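Local coordinates for protein putative agmatinase (Clostridium difficile, PDB 3LHL) that probably hydrolyses agmatine to putrescine and urea, as a manganese-dependent member of the arginase family, at residues L63-G68 against L74-Q79. Sequence-based numbering, arbitrary orientation.
Sequences LEISVG and LKEIYQ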
ATOM      1  N   LEU A  63      10.263  11.072  -5.100  1.00 24.91           N
ATOM      2  CA  LEU A  63      11.375  11.227  -4.183  1.00 24.77           C
ATOM      3  C   LEU A  63      12.657  10.917  -4.943  1.00 25.85           C
ATOM      4  O   LEU A  63      12.743   9.908  -5.644  1.00 25.72           O
ATOM      5  CB  LEU A  63      11.226  10.256  -3.013  1.00 23.57           C
ATOM      6  CG  LEU A  63      12.415  10.168  -2.053  1.00 24.54           C
ATOM      7  CD1 LEU A  63      12.630  11.514  -1.347  1.00 22.24           C
ATOM      8  CD2 LEU A  63      12.153   9.056  -1.048  1.00 23.22           C
ATOM      9  N   GLU A  64      13.649  11.789  -4.818  1.00 26.13           N
ATOM     10  CA  GLU A  64      14.915  11.566  -5.498  1.00 28.39           C
ATOM     11  C   GLU A  64      15.637  10.497  -4.695  1.00 26.67           C
ATOM     12  O   GLU A  64      15.856  10.662  -3.502  1.00 28.56           O
ATOM     13  CB  GLU A  64      15.747  12.850  -5.530  1.00 31.40           C
ATOM     14  CG  GLU A  64      16.973  12.756  -6.420  1.00 37.95           C
ATOM     15  CD  GLU A  64      17.861  13.987  -6.338  1.00 41.52           C
ATOM     16  OE1 GLU A  64      17.359  15.111  -6.570  1.00 43.69           O
ATOM     17  OE2 GLU A  64      19.066  13.826  -6.047  1.00 44.25           O
ATOM     18  N   ILE A  65      15.993   9.396  -5.339  1.00 27.04           N
ATOM     19  CA  ILE A  65      16.677   8.325  -4.632  1.00 26.36           C
ATOM     20  C   ILE A  65      17.991   7.925  -5.283  1.00 27.46           C
ATOM     21  O   ILE A  65      18.155   8.033  -6.498  1.00 25.95           O
ATOM     22  CB  ILE A  65      15.781   7.076  -4.521  1.00 24.75           C
ATOM     23  CG1 ILE A  65      15.388   6.592  -5.918  1.00 22.84           C
ATOM     24  CG2 ILE A  65      14.535   7.400  -3.689  1.00 23.34           C
ATOM     25  CD1 ILE A  65      14.536   5.335  -5.915  1.00 17.75           C
ATOM     26  N   SER A  66      18.930   7.474  -4.458  1.00 27.72           N
ATOM     27  CA  SER A  66      20.227   7.044  -4.951  1.00 28.87           C
ATOM     28  C   SER A  66      20.056   5.740  -5.718  1.00 30.95           C
ATOM     29  O   SER A  66      19.020   5.075  -5.611  1.00 31.96           O
ATOM     30  CB  SER A  66      21.197   6.837  -3.788  1.00 27.12           C
ATOM     31  OG  SER A  66      21.493   8.063  -3.147  1.00 25.85           O
ATOM     32  N   VAL A  67      21.074   5.379  -6.490  1.00 31.72           N
ATOM     33  CA  VAL A  67      21.038   4.155  -7.273  1.00 33.26           C
ATOM     34  C   VAL A  67      22.163   3.214  -6.853  1.00 33.95           C
ATOM     35  O   VAL A  67      23.231   3.660  -6.434  1.00 33.96           O
ATOM     36  CB  VAL A  67      21.183   4.461  -8.782  1.00 35.15           C
ATOM     37  CG1 VAL A  67      20.116   5.454  -9.217  1.00 34.42           C
ATOM     38  CG2 VAL A  67      22.565   5.016  -9.072  1.00 35.07           C
ATOM     39  N   GLY A  68      21.908   1.912  -6.946  1.00 34.94           N
ATOM     40  CA  GLY A  68      22.926   0.934  -6.602  1.00 35.56           C
ATOM     41  C   GLY A  68      22.978   0.446  -5.166  1.00 35.28           C
ATOM     42  O   GLY A  68      23.784  -0.428  -4.834  1.00 35.31           O
ATOM     43  N   LEU A  74      16.333   2.848   1.207  1.00 18.17           N
ATOM     44  CA  LEU A  74      15.432   2.723   2.344  1.00 19.12           C
ATOM     45  C   LEU A  74      15.582   3.894   3.312  1.00 19.84           C
ATOM     46  O   LEU A  74      14.587   4.428   3.800  1.00 20.38           O
ATOM     47  CB  LEU A  74      15.674   1.404   3.072  1.00 18.54           C
ATOM     48  CG  LEU A  74      15.451   0.147   2.226  1.00 22.69           C
ATOM     49  CD1 LEU A  74      15.516  -1.083   3.116  1.00 17.92           C
ATOM     50  CD2 LEU A  74      14.093   0.222   1.521  1.00 23.14           C
ATOM     51  N   LYS A  75      16.822   4.290   3.586  1.00 19.74           N
ATOM     52  CA  LYS A  75      17.077   5.409   4.489  1.00 21.60           C
ATOM     53  C   LYS A  75      16.468   6.696   3.948  1.00 20.59           C
ATOM     54  O   LYS A  75      15.939   7.507   4.707  1.00 21.97           O
ATOM     55  CB  LYS A  75      18.584   5.599   4.701  1.00 22.01           C
ATOM     56  CG  LYS A  75      19.227   4.467   5.486  1.00 26.61           C
ATOM     57  CD  LYS A  75      20.728   4.662   5.648  1.00 31.22           C
ATOM     58  CE  LYS A  75      21.348   3.513   6.437  1.00 31.32           C
ATOM     59  NZ  LYS A  75      22.830   3.628   6.504  1.00 33.07           N
ATOM     60  N   GLU A  76      16.539   6.873   2.635  1.00 20.19           N
ATOM     61  CA  GLU A  76      15.996   8.060   1.991  1.00 20.36           C
ATOM     62  C   GLU A  76      14.470   8.081   2.088  1.00 21.41           C
ATOM     63  O   GLU A  76      13.873   9.133   2.328  1.00 21.29           O
ATOM     64  CB  GLU A  76      16.451   8.109   0.527  1.00 21.82           C
ATOM     65  CG  GLU A  76      17.968   8.126   0.395  1.00 25.47           C
ATOM     66  CD  GLU A  76      18.465   7.888  -1.018  1.00 28.26           C
ATOM     67  OE1 GLU A  76      17.901   7.017  -1.717  1.00 30.58           O
ATOM     68  OE2 GLU A  76      19.436   8.560  -1.422  1.00 29.07           O
ATOM     69  N   ILE A  77      13.838   6.922   1.909  1.00 18.69           N
ATOM     70  CA  ILE A  77      12.384   6.849   2.003  1.00 17.61           C
ATOM     71  C   ILE A  77      12.006   7.184   3.440  1.00 17.40           C
ATOM     72  O   ILE A  77      11.075   7.946   3.691  1.00 16.43           O
ATOM     73  CB  ILE A  77      11.855   5.439   1.671  1.00 16.73           C
ATOM     74  CG1 ILE A  77      12.116   5.113   0.197  1.00 14.93           C
ATOM     75  CG2 ILE A  77      10.367   5.361   1.981  1.00 16.06           C
ATOM     76  CD1 ILE A  77      11.867   3.652  -0.163  1.00 13.98           C
ATOM     77  N   TYR A  78      12.751   6.609   4.378  1.00 18.02           N
ATOM     78  CA  TYR A  78      12.516   6.844   5.795  1.00 18.81           C
ATOM     79  C   TYR A  78      12.535   8.337   6.090  1.00 17.72           C
ATOM     80  O   TYR A  78      11.643   8.862   6.753  1.00 16.62           O
ATOM     81  CB  TYR A  78      13.596   6.166   6.637  1.00 21.20           C
ATOM     82  CG  TYR A  78      13.374   6.338   8.118  1.00 24.54           C
ATOM     83  CD1 TYR A  78      12.446   5.552   8.796  1.00 25.87           C
ATOM     84  CD2 TYR A  78      14.072   7.307   8.841  1.00 25.51           C
ATOM     85  CE1 TYR A  78      12.217   5.725  10.158  1.00 27.69           C
ATOM     86  CE2 TYR A  78      13.847   7.491  10.201  1.00 27.56           C
ATOM     87  CZ  TYR A  78      12.918   6.696  10.850  1.00 28.72           C
ATOM     88  OH  TYR A  78      12.681   6.872  12.194  1.00 33.34           O
ATOM     89  N   GLN A  79      13.567   9.013   5.598  1.00 18.38           N
ATOM     90  CA  GLN A  79      13.713  10.446   5.812  1.00 20.02           C
ATOM     91  C   GLN A  79      12.508  11.249   5.340  1.00 19.73           C
ATOM     92  O   GLN A  79      11.969  12.056   6.095  1.00 17.44           O
ATOM     93  CB  GLN A  79      14.965  10.964   5.105  1.00 21.48           C
ATOM     94  CG  GLN A  79      16.263  10.541   5.753  1.00 25.39           C
ATOM     95  CD  GLN A  79      16.340  10.961   7.206  1.00 27.31           C
ATOM     96  OE1 GLN A  79      16.154  10.149   8.111  1.00 26.29           O
ATOM     97  NE2 GLN A  79      16.599  12.245   7.435  1.00 29.57           N
TER
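In the beta-alpha connection that leaves the edge strand 57-62 of the arginase-family parallel sheet, the loop is tied back to the helix that follows it through Glu76 and Ser66. The carboxylate of Glu76 faces the Ser66 backbone and side chain together. Ser66 N donates to the syn lone pair of Glu76 OE1 at 3.0 Å. That bond is nearly straight (163°), whereas a second, weak one from Ser66 N to Glu76 OE2 is more bent. Ser66 OG donates to Glu76 OE2 at 2.7 Å, also from the syn side but 22° out of the carboxylate plane. With both oxygens engaged, rotation of the carboxylate about CG-CD should be restricted. The reach comes from a chain extended beyond CG, which carries the group away from the helix to the loop.

Ile65 lies beside this polar pair, its side chain crossing that of Glu76 at about a right angle; Ile65 CB stands 3.5 Å from Glu76 OE1. Nearer the strand the contact turns apolar. Leu63, with CG anti to its own N (chi1 172°), lays CD2 against the helix backbone, 3.8 Å from Ile77 CA, and CD2 also approaches Ile77 CG1 at 4.1 Å, a single apolar contact between side chains. The segments bury 217 Å² between them, with Glu76 the largest contributor.

Leu63 also makes backbone hydrogen bonding with Gly14 of the adjacent strand 10-15, and Ile65 packs on Phe17. Ile77 continues onto Val100 and onto Pro103 of helix 101-111, so helix 70-86 contacts both the loop and helix 101-111, with Ile77 touching each.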